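Local structure of DUF3863 domain-containing protein (Parabacteroides distasonis, 3LM3) at residues A[17-22]-A[274-280]; A[72-78]-A[104-109]; A[241-245]-A[261-266]; A[387-391]-A[435-440]. The protein is of unknown function but is probably a glycoside hydrolase or carbohydrate deacetylase. One frame throughout, in Å; residues are numbered along the deposited sequence.

Interaction 1: A[17-22]-A[274-280]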
loop_
_atom_site.group_PDB
_atom_site.type_symbol
_atom_site.label_atom_id
_atom_site.label_comp_id
_atom_site.label_asym_id
_atom_site.label_seq_id
_atom_site.Cartn_x
_atom_site.Cartn_y
_atom_site.Cartn_z
ATOM N N ILE A 17 -7.732 17.386 0.443
ATOM C CA ILE A 17 -8.025 16.043 0.936
ATOM C C ILE A 17 -9.292 15.996 1.781
ATOM O O ILE A 17 -10.045 15.018 1.737
ATOM C CB ILE A 17 -6.814 15.497 1.729
ATOM C CG1 ILE A 17 -6.955 13.989 1.976
ATOM C CG2 ILE A 17 -6.583 16.318 3.018
ATOM C CD1 ILE A 17 -5.661 13.381 2.529
ATOM N N GLU A 18 -9.612 17.086 2.483
ATOM C CA GLU A 18 -10.663 16.982 3.484
ATOM C C GLU A 18 -12.039 16.812 2.854
ATOM O O GLU A 18 -12.427 17.497 1.901
ATOM C CB GLU A 18 -10.627 18.122 4.523
ATOM C CG GLU A 18 -9.395 18.073 5.465
ATOM C CD GLU A 18 -9.349 16.807 6.338
ATOM O OE1 GLU A 18 -10.315 16.590 7.121
ATOM O OE2 GLU A 18 -8.354 16.045 6.241
ATOM N N GLY A 19 -12.756 15.841 3.400
ATOM C CA GLY A 19 -14.106 15.539 2.959
ATOM C C GLY A 19 -14.224 14.682 1.724
ATOM O O GLY A 19 -15.357 14.402 1.272
ATOM N N ASN A 20 -13.093 14.255 1.175
ATOM C CA ASN A 20 -13.061 13.600 -0.117
ATOM C C ASN A 20 -12.650 12.134 -0.006
ATOM O O ASN A 20 -12.047 11.699 0.991
ATOM C CB ASN A 20 -12.111 14.355 -1.055
ATOM C CG ASN A 20 -12.734 15.575 -1.679
ATOM O OD1 ASN A 20 -13.865 15.517 -2.191
ATOM N ND2 ASN A 20 -11.993 16.685 -1.684
ATOM N N ARG A 21 -12.995 11.389 -1.049
ATOM C CA ARG A 21 -12.679 9.967 -1.217
ATOM C C ARG A 21 -11.726 9.834 -2.399
ATOM O O ARG A 21 -11.953 10.462 -3.437
ATOM C CB ARG A 21 -13.969 9.184 -1.481
ATOM C CG ARG A 21 -14.951 9.205 -0.350
ATOM C CD ARG A 21 -16.262 8.561 -0.748
ATOM N NE ARG A 21 -17.185 8.469 0.370
ATOM C CZ ARG A 21 -17.981 9.436 0.783
ATOM N NH1 ARG A 21 -18.004 10.608 0.179
ATOM N NH2 ARG A 21 -18.775 9.213 1.832
ATOM N N PHE A 22 -10.653 9.067 -2.219
ATOM C CA PHE A 22 -9.609 8.928 -3.207
ATOM C C PHE A 22 -9.277 7.469 -3.451
ATOM O O PHE A 22 -9.205 6.687 -2.509
ATOM C CB PHE A 22 -8.333 9.579 -2.724
ATOM C CG PHE A 22 -8.473 11.055 -2.493
ATOM C CD1 PHE A 22 -8.270 11.936 -3.529
ATOM C CD2 PHE A 22 -8.849 11.557 -1.262
ATOM C CE1 PHE A 22 -8.429 13.301 -3.325
ATOM C CE2 PHE A 22 -9.056 12.928 -1.062
ATOM C CZ PHE A 22 -8.805 13.796 -2.109
ATOM N N LEU A 274 -14.398 7.567 6.309
ATOM C CA LEU A 274 -14.462 8.992 6.009
ATOM C C LEU A 274 -15.109 9.760 7.166
ATOM O O LEU A 274 -14.700 10.882 7.494
ATOM C CB LEU A 274 -15.179 9.239 4.683
ATOM C CG LEU A 274 -15.265 10.727 4.336
ATOM C CD1 LEU A 274 -15.094 10.942 2.856
ATOM C CD2 LEU A 274 -16.586 11.307 4.837
ATOM N N GLU A 275 -16.108 9.161 7.788
ATOM C CA GLU A 275 -16.733 9.785 8.959
ATOM C C GLU A 275 -15.766 9.903 10.127
ATOM O O GLU A 275 -15.750 10.926 10.828
ATOM C CB GLU A 275 -17.974 9.017 9.408
ATOM C CG GLU A 275 -19.204 9.277 8.582
ATOM C CD GLU A 275 -20.469 8.794 9.281
ATOM O OE1 GLU A 275 -20.464 7.665 9.828
ATOM O OE2 GLU A 275 -21.464 9.547 9.293
ATOM N N LEU A 276 -14.958 8.865 10.348
ATOM C CA LEU A 276 -14.023 8.862 11.468
ATOM C C LEU A 276 -12.793 9.739 11.238
ATOM O O LEU A 276 -12.258 10.315 12.188
ATOM C CB LEU A 276 -13.574 7.432 11.765
ATOM C CG LEU A 276 -14.639 6.476 12.307
ATOM C CD1 LEU A 276 -14.200 5.014 12.217
ATOM C CD2 LEU A 276 -15.048 6.841 13.733
ATOM N N ASN A 277 -12.327 9.759 9.999
ATOM C CA ASN A 277 -10.993 10.320 9.699
ATOM C C ASN A 277 -11.005 11.618 8.922
ATOM O O ASN A 277 -9.970 12.258 8.788
ATOM C CB ASN A 277 -10.161 9.271 8.960
ATOM C CG ASN A 277 -9.991 8.014 9.792
ATOM O OD1 ASN A 277 -9.741 8.131 11.008
ATOM N ND2 ASN A 277 -10.176 6.825 9.178
ATOM N N GLY A 278 -12.136 11.947 8.325
ATOM C CA GLY A 278 -12.271 13.171 7.565
ATOM C C GLY A 278 -11.995 13.034 6.078
ATOM O O GLY A 278 -12.269 13.952 5.309
ATOM N N PHE A 279 -11.421 11.911 5.662
ATOM C CA PHE A 279 -11.235 11.602 4.244
ATOM C C PHE A 279 -11.222 10.079 4.161
ATOM O O PHE A 279 -11.101 9.398 5.201
ATOM C CB PHE A 279 -9.927 12.163 3.658
ATOM C CG PHE A 279 -8.661 11.560 4.228
ATOM C CD1 PHE A 279 -8.073 12.081 5.366
ATOM C CD2 PHE A 279 -8.043 10.505 3.592
ATOM C CE1 PHE A 279 -6.891 11.531 5.888
ATOM C CE2 PHE A 279 -6.882 9.950 4.107
ATOM C CZ PHE A 279 -6.305 10.467 5.250
ATOM N N GLY A 280 -11.322 9.554 2.938
ATOM C CA GLY A 280 -11.148 8.114 2.719
ATOM C C GLY A 280 -10.184 7.899 1.581
ATOM O O GLY A 280 -10.230 8.636 0.602
#
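With CG1 of Ile17 anti to the backbone N (chi1 -167°) and the Phe279 ring held between its own N and carbonyl carbon (chi1 66°), the isoleucine meets one face of the ring. Ile17 CD1 sits 3.7 Å from the centroid of the Phe279 ring, almost on the ring normal, a CH-pi contact over the centre. Tyr190 also meets this ring, and Phe325 and Trp329 of helix 322-332 touch Ile17, so the pair belongs to a larger aromatic cluster. Beside it the chain makes a type II turn from Ile17 to Asn20, and Gly19 N donates to Gly278 O at 2.7 Å. Strand 21-29 then starts a parallel pairing with strand 280-287: Gly280 N bonds Asn20 O at 3.0 Å, and Phe22 N bonds Gly280 O at 2.9 Å. On the other flank, in the conformer given, Leu274 CD1 lies over a face of the Arg21 guanidinium, while Arg21 NE is tied to Phe270 O. Replacing Phe279 by an alanine would probably leave Ile17 CD1 without its ring face and open a gap beside the turn. The two Gly280 bonds set the strand register and the Gly19 bond ties the turn to the end of helix 255-277; dispersion over a ring face backs them on one flank, a methyl against a guanidinium on the other.

Interaction 2: A[72-78]-A[104-109]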
loop_
_atom_site.group_PDB
_atom_site.type_symbol
_atom_site.label_atom_id
_atom_site.label_comp_id
_atom_site.label_asym_id
_atom_site.label_seq_id
_atom_site.Cartn_x
_atom_site.Cartn_y
_atom_site.Cartn_z
ATOM N N LEU A 72 -3.710 7.704 -13.021
ATOM C CA LEU A 72 -3.035 6.655 -12.273
ATOM C C LEU A 72 -1.525 6.821 -12.376
ATOM O O LEU A 72 -1.011 7.656 -13.119
ATOM C CB LEU A 72 -3.496 5.298 -12.778
ATOM C CG LEU A 72 -3.267 4.927 -14.244
ATOM C CD1 LEU A 72 -1.796 4.645 -14.578
ATOM C CD2 LEU A 72 -4.183 3.730 -14.639
ATOM N N THR A 73 -0.801 6.020 -11.606
ATOM C CA THR A 73 0.640 5.977 -11.622
ATOM C C THR A 73 1.124 4.783 -12.402
ATOM O O THR A 73 0.791 3.648 -12.053
ATOM C CB THR A 73 1.165 5.901 -10.188
ATOM O OG1 THR A 73 0.720 7.057 -9.459
ATOM C CG2 THR A 73 2.683 5.809 -10.119
ATOM N N TRP A 74 1.939 5.029 -13.419
ATOM C CA TRP A 74 2.669 3.970 -14.119
ATOM C C TRP A 74 3.987 3.786 -13.416
ATOM O O TRP A 74 4.758 4.738 -13.270
ATOM C CB TRP A 74 2.919 4.398 -15.554
ATOM C CG TRP A 74 1.682 4.592 -16.379
ATOM C CD1 TRP A 74 1.069 5.791 -16.674
ATOM C CD2 TRP A 74 0.914 3.578 -17.058
ATOM N NE1 TRP A 74 -0.016 5.568 -17.483
ATOM C CE2 TRP A 74 -0.130 4.218 -17.731
ATOM C CE3 TRP A 74 1.010 2.169 -17.139
ATOM C CZ2 TRP A 74 -1.068 3.526 -18.499
ATOM C CZ3 TRP A 74 0.086 1.482 -17.910
ATOM C CH2 TRP A 74 -0.945 2.150 -18.582
ATOM N N GLY A 75 4.274 2.580 -12.980
ATOM C CA GLY A 75 5.509 2.299 -12.298
ATOM C C GLY A 75 6.334 1.289 -13.068
ATOM O O GLY A 75 5.847 0.196 -13.379
ATOM N N PHE A 76 7.590 1.633 -13.374
ATOM C CA PHE A 76 8.482 0.786 -14.172
ATOM C C PHE A 76 9.656 0.282 -13.350
ATOM O O PHE A 76 10.296 1.051 -12.634
ATOM C CB PHE A 76 9.112 1.601 -15.304
ATOM C CG PHE A 76 8.175 1.972 -16.438
ATOM C CD1 PHE A 76 7.226 2.965 -16.311
ATOM C CD2 PHE A 76 8.290 1.329 -17.646
ATOM C CE1 PHE A 76 6.396 3.291 -17.393
ATOM C CE2 PHE A 76 7.454 1.642 -18.720
ATOM C CZ PHE A 76 6.519 2.602 -18.579
ATOM N N THR A 77 10.023 -0.985 -13.525
ATOM C CA THR A 77 11.304 -1.451 -13.020
ATOM C C THR A 77 12.461 -0.864 -13.857
ATOM O O THR A 77 12.249 -0.336 -14.943
ATOM C CB THR A 77 11.416 -2.948 -13.105
ATOM O OG1 THR A 77 11.399 -3.344 -14.489
ATOM C CG2 THR A 77 10.315 -3.613 -12.319
HETATM N N MSE A 78 13.687 -0.985 -13.359
HETATM C CA MSE A 78 14.819 -0.448 -14.103
HETATM C C MSE A 78 14.939 -1.122 -15.439
HETATM O O MSE A 78 15.156 -0.462 -16.458
HETATM C CB MSE A 78 16.129 -0.566 -13.328
HETATM C CG MSE A 78 17.262 0.149 -14.036
HETATM SE SE MSE A 78 17.131 2.084 -13.911
HETATM C CE MSE A 78 17.798 2.242 -12.073
ATOM N N ASP A 104 -1.462 11.210 -16.021
ATOM C CA ASP A 104 -0.936 10.049 -15.295
ATOM C C ASP A 104 0.477 10.395 -14.814
ATOM O O ASP A 104 1.174 11.182 -15.438
ATOM C CB ASP A 104 -0.875 8.788 -16.163
ATOM C CG ASP A 104 -2.242 8.199 -16.491
ATOM O OD1 ASP A 104 -3.224 8.528 -15.783
ATOM O OD2 ASP A 104 -2.257 7.393 -17.455
ATOM N N GLU A 105 0.886 9.757 -13.726
ATOM C CA GLU A 105 2.237 9.851 -13.189
ATOM C C GLU A 105 3.086 8.731 -13.815
ATOM O O GLU A 105 2.579 7.648 -14.113
ATOM C CB GLU A 105 2.172 9.710 -11.657
ATOM C CG GLU A 105 3.467 9.700 -10.908
ATOM C CD GLU A 105 3.277 9.803 -9.420
ATOM O OE1 GLU A 105 2.429 9.081 -8.863
ATOM O OE2 GLU A 105 3.979 10.618 -8.776
ATOM N N VAL A 106 4.387 8.977 -13.954
ATOM C CA VAL A 106 5.335 7.998 -14.445
ATOM C C VAL A 106 6.480 7.931 -13.466
ATOM O O VAL A 106 7.150 8.945 -13.196
ATOM C CB VAL A 106 5.876 8.406 -15.822
ATOM C CG1 VAL A 106 6.826 7.277 -16.391
ATOM C CG2 VAL A 106 4.705 8.696 -16.805
ATOM N N THR A 107 6.682 6.761 -12.873
ATOM C CA THR A 107 7.726 6.653 -11.874
ATOM C C THR A 107 8.349 5.277 -11.798
ATOM O O THR A 107 8.083 4.392 -12.610
ATOM C CB THR A 107 7.209 7.123 -10.465
ATOM O OG1 THR A 107 8.350 7.409 -9.644
ATOM C CG2 THR A 107 6.281 6.061 -9.809
ATOM N N TYR A 108 9.305 5.163 -10.884
ATOM C CA TYR A 108 10.130 3.973 -10.656
ATOM C C TYR A 108 9.438 3.028 -9.685
ATOM O O TYR A 108 8.920 3.446 -8.637
ATOM C CB TYR A 108 11.486 4.419 -10.093
ATOM C CG TYR A 108 12.557 3.358 -9.979
ATOM C CD1 TYR A 108 12.738 2.433 -10.970
ATOM C CD2 TYR A 108 13.409 3.304 -8.875
ATOM C CE1 TYR A 108 13.738 1.434 -10.868
ATOM C CE2 TYR A 108 14.416 2.335 -8.790
ATOM C CZ TYR A 108 14.551 1.391 -9.794
ATOM O OH TYR A 108 15.484 0.354 -9.809
ATOM N N PHE A 109 9.474 1.737 -10.020
ATOM C CA PHE A 109 8.883 0.637 -9.228
ATOM C C PHE A 109 9.918 -0.477 -9.159
ATOM O O PHE A 109 9.892 -1.406 -9.971
ATOM C CB PHE A 109 7.584 0.138 -9.885
ATOM C CG PHE A 109 6.670 -0.628 -8.971
ATOM C CD1 PHE A 109 7.140 -1.570 -8.099
ATOM C CD2 PHE A 109 5.310 -0.410 -9.009
ATOM C CE1 PHE A 109 6.268 -2.279 -7.252
ATOM C CE2 PHE A 109 4.442 -1.090 -8.185
ATOM C CZ PHE A 109 4.932 -2.027 -7.287
HETATM O O HOH W 1 14.293 -2.319 -10.758
#
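Asp104 opens the second segment by bracing two residues of the first. Its OD1 takes Leu72 N at 2.9 Å and its OD2 takes Trp74 NE1 at 2.9 Å, both from above the carboxylate plane; the indole and carboxylate planes stand 62° apart. Arg60 forms a salt bridge to OD1, and a leucine in place of Asp104 would probably leave Leu72 N, the indole N-H and that arginine without their shared acceptor. At Glu105 the two strands become a parallel pair. Its side chain runs alongside Thr73, and Thr73 OG1 donates to the anti lone pair of Glu105 OE1 at 2.7 Å, an oxygen that also accepts from Gly323 N. Val106, on the opposite face with Trp74, sets CG1 4.1 Å from Phe76 CE1. Thr107 N bonds Trp74 O at 2.8 Å, while its CG2 meets Thr73 CG2 at 3.6 Å. Swung to the side away from its own N (chi1 -171°), the Tyr108 ring reaches past Phe76 O to present its edge to Met78 N; one water bridges that N and Tyr108 OH. Phe109 N ends the pairing on Phe76 O at 2.8 Å. In this beta-alpha-beta crossover through helix 86-102, several donors satisfy each buried carboxylate: Arg60 brings a counter-charge to Asp104, whereas the donors named for Glu105 are neutral.

Interaction 3: A[241-245]-A[261-266]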
loop_
_atom_site.group_PDB
_atom_site.type_symbol
_atom_site.label_atom_id
_atom_site.label_comp_id
_atom_site.label_asym_id
_atom_site.label_seq_id
_atom_site.Cartn_x
_atom_site.Cartn_y
_atom_site.Cartn_z
ATOM N N ARG A 241 -3.426 -11.318 2.263
ATOM C CA ARG A 241 -3.346 -10.181 1.343
ATOM C C ARG A 241 -4.646 -9.822 0.677
ATOM O O ARG A 241 -4.683 -9.008 -0.254
ATOM C CB ARG A 241 -2.277 -10.443 0.277
ATOM C CG ARG A 241 -0.877 -10.610 0.836
ATOM C CD ARG A 241 -0.435 -9.406 1.674
ATOM N NE ARG A 241 -0.507 -8.191 0.876
ATOM C CZ ARG A 241 -0.415 -6.955 1.350
ATOM N NH1 ARG A 241 -0.277 -6.745 2.659
ATOM N NH2 ARG A 241 -0.474 -5.939 0.486
ATOM N N ARG A 242 -5.748 -10.374 1.187
ATOM C CA ARG A 242 -7.055 -10.060 0.637
ATOM C C ARG A 242 -7.590 -8.672 1.040
ATOM O O ARG A 242 -7.654 -8.312 2.230
ATOM C CB ARG A 242 -8.048 -11.133 1.050
ATOM C CG ARG A 242 -9.421 -10.913 0.461
ATOM C CD ARG A 242 -10.230 -12.216 0.478
ATOM N NE ARG A 242 -9.728 -13.134 -0.536
ATOM C CZ ARG A 242 -9.127 -14.310 -0.328
ATOM N NH1 ARG A 242 -8.985 -14.836 0.878
ATOM N NH2 ARG A 242 -8.673 -15.011 -1.361
ATOM N N GLY A 243 -8.046 -7.939 0.020
ATOM C CA GLY A 243 -8.684 -6.666 0.193
ATOM C C GLY A 243 -9.187 -6.166 -1.131
ATOM O O GLY A 243 -10.117 -6.763 -1.697
ATOM N N VAL A 244 -8.568 -5.114 -1.667
ATOM C CA VAL A 244 -8.922 -4.610 -2.988
ATOM C C VAL A 244 -8.071 -5.150 -4.123
ATOM O O VAL A 244 -8.414 -4.954 -5.285
ATOM C CB VAL A 244 -8.931 -3.065 -3.047
ATOM C CG1 VAL A 244 -9.907 -2.463 -2.014
ATOM C CG2 VAL A 244 -7.508 -2.519 -2.876
ATOM N N GLY A 245 -7.002 -5.856 -3.802
ATOM C CA GLY A 245 -6.128 -6.356 -4.848
ATOM C C GLY A 245 -6.873 -7.396 -5.685
ATOM O O GLY A 245 -7.603 -8.248 -5.147
ATOM N N GLU A 261 -16.214 -8.459 -2.396
ATOM C CA GLU A 261 -15.181 -8.283 -1.367
ATOM C C GLU A 261 -14.414 -6.967 -1.570
ATOM O O GLU A 261 -14.087 -6.280 -0.611
ATOM C CB GLU A 261 -14.255 -9.481 -1.352
ATOM C CG GLU A 261 -13.067 -9.360 -0.420
ATOM C CD GLU A 261 -13.376 -9.139 1.037
ATOM O OE1 GLU A 261 -14.503 -9.423 1.501
ATOM O OE2 GLU A 261 -12.416 -8.696 1.731
ATOM N N VAL A 262 -14.149 -6.609 -2.829
ATOM C CA VAL A 262 -13.482 -5.328 -3.133
ATOM C C VAL A 262 -14.355 -4.149 -2.693
ATOM O O VAL A 262 -13.852 -3.229 -2.041
ATOM C CB VAL A 262 -13.119 -5.238 -4.619
ATOM C CG1 VAL A 262 -12.511 -3.890 -4.945
ATOM C CG2 VAL A 262 -12.109 -6.346 -4.962
HETATM N N MSE A 263 -15.653 -4.204 -2.985
HETATM C CA MSE A 263 -16.560 -3.133 -2.533
HETATM C C MSE A 263 -16.611 -3.051 -1.023
HETATM O O MSE A 263 -16.589 -1.949 -0.455
HETATM C CB MSE A 263 -17.965 -3.320 -3.099
HETATM C CG MSE A 263 -18.035 -3.225 -4.638
HETATM SE SE MSE A 263 -17.579 -1.501 -5.416
HETATM C CE MSE A 263 -15.726 -1.899 -5.864
ATOM N N HIS A 264 -16.690 -4.204 -0.352
ATOM C CA HIS A 264 -16.716 -4.244 1.102
ATOM C C HIS A 264 -15.470 -3.578 1.692
ATOM O O HIS A 264 -15.538 -2.790 2.641
ATOM C CB HIS A 264 -16.787 -5.696 1.584
ATOM C CG HIS A 264 -16.588 -5.849 3.057
ATOM N ND1 HIS A 264 -17.619 -5.686 3.951
ATOM C CD2 HIS A 264 -15.474 -6.106 3.792
ATOM C CE1 HIS A 264 -17.156 -5.864 5.176
ATOM N NE2 HIS A 264 -15.853 -6.091 5.109
ATOM N N THR A 265 -14.312 -3.926 1.128
ATOM C CA THR A 265 -13.060 -3.379 1.619
ATOM C C THR A 265 -13.007 -1.884 1.387
ATOM O O THR A 265 -12.595 -1.123 2.294
ATOM C CB THR A 265 -11.871 -4.099 1.002
ATOM O OG1 THR A 265 -11.942 -5.511 1.313
ATOM C CG2 THR A 265 -10.562 -3.542 1.520
ATOM N N GLU A 266 -13.457 -1.434 0.217
ATOM C CA GLU A 266 -13.518 0.016 -0.002
ATOM C C GLU A 266 -14.444 0.712 0.966
ATOM O O GLU A 266 -14.175 1.834 1.401
ATOM C CB GLU A 266 -13.891 0.367 -1.433
ATOM C CG GLU A 266 -12.861 -0.072 -2.414
ATOM C CD GLU A 266 -13.092 0.495 -3.780
ATOM O OE1 GLU A 266 -14.278 0.564 -4.235
ATOM O OE2 GLU A 266 -12.112 0.876 -4.435
#
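Gly243 and Val244 lie against helix 255-277 in a beta/alpha domain whose curled parallel sheet, which strand 280-287 joins shortly after that helix, is consistent with the barrel-like folds of glycoside hydrolases and deacetylases. The close part centres on Val244. Its CG1 fits between the side chains of Thr265 and Glu266, 3.8 Å from Thr265 CG2 and 3.8 Å from Glu266 CG, crossing the glutamate chain at about a right angle. CG1 gets there by standing anti to the carbonyl carbon of Val244 (chi1 -58°). One turn back along the helix, Val262 spreads its two methyls: CG1 lies 4.1 Å from Val244 CB, and CG2 lies 3.8 Å from Gly243 O. The backbone of Gly243 approaches the helix too, its CA 3.6 Å from Thr265 OG1.

The looser part is at Arg242 and Glu261, where Arg242 CG lies 3.9 Å from Glu261 OE2 and the aliphatic chain runs by Glu261 CG. Although opposite in charge, their charged ends do not pair: the guanidinium forms a salt bridge with Asp352, and Glu261 OE1 bonds Ser348 OG. No solvent side is evident, since every touching residue is buried, and no hydrogen bond links the loop to the helix. Gly243 O is buried without a polar partner in the model. Thr265 OG1 instead turns back to Glu261 O at 3.0 Å, an oxygen that also takes Thr265 N from the opposite face of its carbonyl plane.

Interaction 4: A[387-391]-A[435-440]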
loop_
_atom_site.group_PDB
_atom_site.type_symbol
_atom_site.label_atom_id
_atom_site.label_comp_id
_atom_site.label_asym_id
_atom_site.label_seq_id
_atom_site.Cartn_x
_atom_site.Cartn_y
_atom_site.Cartn_z
ATOM N N PHE A 387 -0.881 -4.282 19.779
ATOM C CA PHE A 387 -0.504 -3.044 20.430
ATOM C C PHE A 387 0.964 -2.861 20.132
ATOM O O PHE A 387 1.807 -3.625 20.633
ATOM C CB PHE A 387 -0.777 -3.084 21.934
ATOM C CG PHE A 387 -0.390 -1.814 22.636
ATOM C CD1 PHE A 387 -1.023 -0.609 22.310
ATOM C CD2 PHE A 387 0.576 -1.814 23.617
ATOM C CE1 PHE A 387 -0.660 0.569 22.934
ATOM C CE2 PHE A 387 0.938 -0.622 24.253
ATOM C CZ PHE A 387 0.311 0.555 23.919
ATOM N N THR A 388 1.265 -1.909 19.249
ATOM C CA THR A 388 2.605 -1.686 18.755
ATOM C C THR A 388 2.965 -0.244 19.081
ATOM O O THR A 388 2.352 0.682 18.570
ATOM C CB THR A 388 2.655 -1.931 17.235
ATOM O OG1 THR A 388 2.214 -3.253 16.928
ATOM C CG2 THR A 388 4.073 -1.747 16.671
ATOM N N ARG A 389 3.945 -0.057 19.966
ATOM C CA ARG A 389 4.367 1.270 20.388
ATOM C C ARG A 389 5.417 1.859 19.478
ATOM O O ARG A 389 6.324 1.192 19.053
ATOM C CB ARG A 389 4.917 1.186 21.818
ATOM C CG ARG A 389 3.841 0.936 22.828
ATOM C CD ARG A 389 4.392 0.867 24.227
ATOM N NE ARG A 389 4.853 2.167 24.680
ATOM C CZ ARG A 389 4.989 2.490 25.947
ATOM N NH1 ARG A 389 4.688 1.612 26.908
ATOM N NH2 ARG A 389 5.407 3.698 26.252
ATOM N N TYR A 390 5.275 3.144 19.190
ATOM C CA TYR A 390 6.214 3.874 18.365
ATOM C C TYR A 390 7.113 4.797 19.169
ATOM O O TYR A 390 8.104 5.283 18.641
ATOM C CB TYR A 390 5.444 4.699 17.339
ATOM C CG TYR A 390 4.536 3.893 16.456
ATOM C CD1 TYR A 390 4.977 2.741 15.845
ATOM C CD2 TYR A 390 3.245 4.348 16.153
ATOM C CE1 TYR A 390 4.145 2.011 15.001
ATOM C CE2 TYR A 390 2.412 3.641 15.304
ATOM C CZ TYR A 390 2.856 2.458 14.749
ATOM O OH TYR A 390 2.044 1.754 13.875
ATOM N N ASP A 391 6.754 5.060 20.415
ATOM C CA ASP A 391 7.590 5.914 21.265
ATOM C C ASP A 391 8.886 5.216 21.661
ATOM O O ASP A 391 9.905 5.876 21.923
ATOM C CB ASP A 391 6.785 6.450 22.458
ATOM C CG ASP A 391 6.305 5.365 23.401
ATOM O OD1 ASP A 391 6.057 4.223 22.993
ATOM O OD2 ASP A 391 6.144 5.688 24.590
ATOM N N GLU A 435 1.507 1.139 32.130
ATOM C CA GLU A 435 2.131 2.177 31.316
ATOM C C GLU A 435 1.503 2.166 29.941
ATOM O O GLU A 435 1.391 3.215 29.294
ATOM C CB GLU A 435 3.636 1.937 31.167
ATOM C CG GLU A 435 4.044 0.557 30.632
ATOM C CD GLU A 435 5.528 0.453 30.292
ATOM O OE1 GLU A 435 6.337 1.200 30.893
ATOM O OE2 GLU A 435 5.885 -0.383 29.421
ATOM N N ASP A 436 1.146 0.962 29.488
ATOM C CA ASP A 436 0.516 0.768 28.174
ATOM C C ASP A 436 -0.903 1.270 28.246
ATOM O O ASP A 436 -1.354 1.992 27.362
ATOM C CB ASP A 436 0.598 -0.690 27.761
ATOM C CG ASP A 436 2.001 -1.130 27.433
ATOM O OD1 ASP A 436 2.847 -0.259 27.128
ATOM O OD2 ASP A 436 2.252 -2.365 27.388
ATOM N N GLN A 437 -1.618 0.931 29.323
ATOM C CA GLN A 437 -2.916 1.540 29.578
ATOM C C GLN A 437 -2.830 3.074 29.604
ATOM O O GLN A 437 -3.758 3.754 29.142
ATOM C CB GLN A 437 -3.504 1.046 30.915
ATOM C CG GLN A 437 -3.934 -0.419 30.883
ATOM C CD GLN A 437 -4.628 -0.869 32.149
ATOM O OE1 GLN A 437 -5.427 -0.128 32.730
ATOM N NE2 GLN A 437 -4.328 -2.089 32.578
ATOM N N ASP A 438 -1.800 3.606 30.240
ATOM C CA ASP A 438 -1.709 5.067 30.410
ATOM C C ASP A 438 -1.559 5.755 29.054
ATOM O O ASP A 438 -2.221 6.776 28.798
ATOM C CB ASP A 438 -0.526 5.460 31.290
ATOM C CG ASP A 438 -0.754 5.151 32.758
ATOM O OD1 ASP A 438 -1.927 5.157 33.218
ATOM O OD2 ASP A 438 0.279 4.921 33.408
ATOM N N LEU A 439 -0.722 5.163 28.207
ATOM C CA LEU A 439 -0.521 5.638 26.810
ATOM C C LEU A 439 -1.814 5.563 26.019
ATOM O O LEU A 439 -2.203 6.532 25.356
ATOM C CB LEU A 439 0.590 4.858 26.115
ATOM C CG LEU A 439 0.989 5.328 24.702
ATOM C CD1 LEU A 439 1.476 6.777 24.778
ATOM C CD2 LEU A 439 2.054 4.457 24.066
ATOM N N ILE A 440 -2.520 4.437 26.115
ATOM C CA ILE A 440 -3.827 4.336 25.510
ATOM C C ILE A 440 -4.808 5.396 26.015
ATOM O O ILE A 440 -5.492 6.036 25.224
ATOM C CB ILE A 440 -4.411 2.892 25.641
ATOM C CG1 ILE A 440 -3.532 1.914 24.868
ATOM C CG2 ILE A 440 -5.830 2.810 25.150
ATOM C CD1 ILE A 440 -3.847 0.468 25.155
HETATM O O HOH W 2 3.736 4.934 28.851
#
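Phe387 brings the CE1 and CE2 side of its ring up to helix 434-443, with CE2 3.4 Å from Asp436 CG and CE1 3.7 Å from Ile440 CG1. The ring is turned 61° from the Asp436 carboxylate, with OD1 in its plane at the edge. That same OD1 takes Arg389 NH1 at 2.6 Å, met nearly along its C-O axis although the bond is bent at the hydrogen, while Lys414 forms a salt bridge to OD2. Here residues 387-389 of strand 383-389, in a four-stranded antiparallel sheet, cross residues 435-440 at 84°, and a salt-bridge network joins the two. Arg389 bends about its CG-CD bond (chi3 70°) and grips Asp391 side-on: NE holds OD1 at 2.9 Å and NH2 holds OD2 at 2.7 Å, both on syn lone pairs and close to the guanidinium plane. Over one face of that guanidinium lies Leu439 CD2, 3.7 Å from Arg389 NE. Glu435 OE2 adds a longer salt bridge to Arg389 NH1 at 3.4 Å.

In the fold
Interactions 2 and 3 are wholly buried, whereas interactions 1 and 4 reach the surface in part. Interactions 1 and 2 serve the same parallel sheet, since strands 21-29 and 73-76 are neighbours in it, but their centres are 26 Å apart. Interactions 1 and 3 share helix 255-277, one at its C-terminal end and the other in its N-terminal half, and both 2 and 3 are nested within the chain loop that interaction 1 closes. Backbone bonds dominate 1 and 2, with buried carboxylates added in 2; interaction 3 rests on van der Waals contact, with no hydrogen bond across it. Interaction 4 lies in the C-terminal part of the chain, where an antiparallel sheet meets helix 434-443, and is the one carried by salt bridges.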